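Local structure of hypothetical protein Atu2648 (Agrobacterium tumefaciens str. C58, 1ZCE) at residues A[72-77]-A[83-88]. The protein is of unknown function but folds as an EVE domain, akin to the ASCH and PUA domains, and so possibly binds nucleic acid. Numbering follows the deposited sequence.
Sequences HPDSTA and WDCVDI
His72 and Cys85 both carry their gamma atoms between backbone N and carbonyl carbon: chi1 of 63° lays the imidazole of His72 over Cys85 O, and chi1 of 56° turns Cys85 SG toward Asp74. The two residues face each other across an antiparallel beta hairpin, the end of strands 60-73 and 84-99 in the EVE domain's mixed sheet, with their side chains on the same face. They form a hydrogen-bonded pair: His72 N gives to Cys85 O at 2.9 Å, from above the carbonyl plane, and Cys85 N returns to His72 O at 2.8 Å. Cys85 O sits near the rim of the imidazole face; its 3.2 Å approach to His72 ND1 is too badly angled to be a bond, and ND1 gives instead to Leu70 O. Cys85 SG sits obliquely off the ring, 4.8 Å from its centroid, and also packs against the CA and CB of Asp74. Just past the strand ends, Asp74 N bonds to Trp83 O at 3.0 Å, nearly straight (169°). From there the type I turn Asp74-Ala77 starts the connection and brings Ala77 CB back to 3.8 Å from Trp83 CB, at the edge of the indole. Arg33, in the loop between strand 27-28 and helix 35-42, makes a salt bridge with Asp74 OD2 and a cation-pi contact with Trp83, while Asp84 turns its carboxylate to Arg42. Asp74 OD1 accepts Thr76 N at 2.8 Å, which makes an Asx turn, and Thr76 OG1 adds a second bond at 2.7 Å from the same face of the carboxylate.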
loop_
_atom_site.group_PDB
_atom_site.type_symbol
_atom_site.label_atom_id
_atom_site.label_comp_id
_atom_site.label_asym_id
_atom_site.label_seq_id
_atom_site.Cartn_x
_atom_site.Cartn_y
_atom_site.Cartn_z
ATOM N N HIS A 72 8.418 12.313 5.828
ATOM C CA HIS A 72 9.017 13.063 6.922
ATOM C C HIS A 72 9.873 12.081 7.721
ATOM O O HIS A 72 9.717 10.867 7.587
ATOM C CB HIS A 72 7.926 13.651 7.818
ATOM C CG HIS A 72 7.082 12.613 8.487
ATOM N ND1 HIS A 72 5.874 12.181 7.977
ATOM C CD2 HIS A 72 7.299 11.877 9.602
ATOM C CE1 HIS A 72 5.390 11.227 8.748
ATOM N NE2 HIS A 72 6.237 11.021 9.742
ATOM N N PRO A 73 10.789 12.590 8.560
ATOM C CA PRO A 73 11.628 11.681 9.343
ATOM C C PRO A 73 10.819 10.611 10.080
ATOM O O PRO A 73 9.789 10.900 10.684
ATOM C CB PRO A 73 12.353 12.625 10.299
ATOM C CG PRO A 73 12.535 13.846 9.465
ATOM C CD PRO A 73 11.185 13.993 8.781
ATOM N N ASP A 74 11.291 9.370 10.013
ATOM C CA ASP A 74 10.640 8.241 10.678
ATOM C C ASP A 74 10.868 8.391 12.185
ATOM O O ASP A 74 12.005 8.325 12.648
ATOM C CB ASP A 74 11.270 6.936 10.176
ATOM C CG ASP A 74 10.602 5.692 10.741
ATOM O OD1 ASP A 74 10.011 5.767 11.836
ATOM O OD2 ASP A 74 10.692 4.629 10.087
ATOM N N SER A 75 9.793 8.572 12.947
ATOM C CA SER A 75 9.893 8.759 14.393
ATOM C C SER A 75 10.584 7.615 15.126
ATOM O O SER A 75 10.977 7.768 16.283
ATOM C CB SER A 75 8.502 8.962 14.994
ATOM O OG SER A 75 7.757 7.758 14.950
ATOM N N THR A 76 10.725 6.472 14.466
ATOM C CA THR A 76 11.367 5.318 15.087
ATOM C C THR A 76 12.826 5.176 14.663
ATOM O O THR A 76 13.512 4.251 15.093
ATOM C CB THR A 76 10.636 4.003 14.730
ATOM O OG1 THR A 76 10.799 3.721 13.334
ATOM C CG2 THR A 76 9.150 4.113 15.054
ATOM N N ALA A 77 13.296 6.095 13.823
ATOM C CA ALA A 77 14.674 6.053 13.343
ATOM C C ALA A 77 15.591 6.908 14.206
ATOM O O ALA A 77 16.664 7.320 13.767
ATOM C CB ALA A 77 14.737 6.521 11.896
ATOM N N TRP A 83 16.223 7.706 6.955
ATOM C CA TRP A 83 14.962 6.983 7.068
ATOM C C TRP A 83 13.773 7.913 7.283
ATOM O O TRP A 83 13.632 8.536 8.337
ATOM C CB TRP A 83 15.031 5.954 8.200
ATOM C CG TRP A 83 16.062 4.878 7.970
ATOM C CD1 TRP A 83 16.994 4.435 8.867
ATOM C CD2 TRP A 83 16.266 4.114 6.772
ATOM N NE1 TRP A 83 17.764 3.451 8.303
ATOM C CE2 TRP A 83 17.342 3.233 7.019
ATOM C CE3 TRP A 83 15.650 4.089 5.513
ATOM C CZ2 TRP A 83 17.812 2.335 6.056
ATOM C CZ3 TRP A 83 16.120 3.195 4.555
ATOM C CH2 TRP A 83 17.191 2.332 4.834
ATOM N N ASP A 84 12.935 8.025 6.256
ATOM C CA ASP A 84 11.734 8.841 6.338
ATOM C C ASP A 84 10.546 8.054 5.781
ATOM O O ASP A 84 10.723 7.021 5.135
ATOM C CB ASP A 84 11.911 10.204 5.623
ATOM C CG ASP A 84 12.659 10.108 4.300
ATOM O OD1 ASP A 84 12.163 9.452 3.363
ATOM O OD2 ASP A 84 13.748 10.711 4.191
ATOM N N CYS A 85 9.337 8.538 6.044
ATOM C CA CYS A 85 8.139 7.839 5.604
ATOM C C CYS A 85 6.909 8.734 5.549
ATOM O O CYS A 85 6.904 9.859 6.071
ATOM C CB CYS A 85 7.858 6.685 6.570
ATOM S SG CYS A 85 7.709 7.246 8.316
ATOM N N VAL A 86 5.867 8.226 4.898
ATOM C CA VAL A 86 4.600 8.937 4.815
ATOM C C VAL A 86 3.692 8.393 5.914
ATOM O O VAL A 86 4.071 7.500 6.676
ATOM C CB VAL A 86 3.875 8.696 3.454
ATOM C CG1 VAL A 86 4.671 9.311 2.318
ATOM C CG2 VAL A 86 3.680 7.202 3.211
ATOM N N ASP A 87 2.503 8.977 6.000
ATOM C CA ASP A 87 1.466 8.530 6.921
ATOM C C ASP A 87 0.353 8.124 5.961
ATOM O O ASP A 87 0.156 8.789 4.944
ATOM C CB ASP A 87 0.934 9.680 7.779
ATOM C CG ASP A 87 1.871 10.081 8.901
ATOM O OD1 ASP A 87 3.072 9.763 8.844
ATOM O OD2 ASP A 87 1.390 10.742 9.847
ATOM N N ILE A 88 -0.365 7.046 6.265
ATOM C CA ILE A 88 -1.470 6.618 5.412
ATOM C C ILE A 88 -2.723 6.400 6.251
ATOM O O ILE A 88 -2.641 6.198 7.462
ATOM C CB ILE A 88 -1.158 5.293 4.648
ATOM C CG1 ILE A 88 -0.884 4.155 5.635
ATOM C CG2 ILE A 88 0.027 5.494 3.716
ATOM C CD1 ILE A 88 -0.737 2.787 4.971
#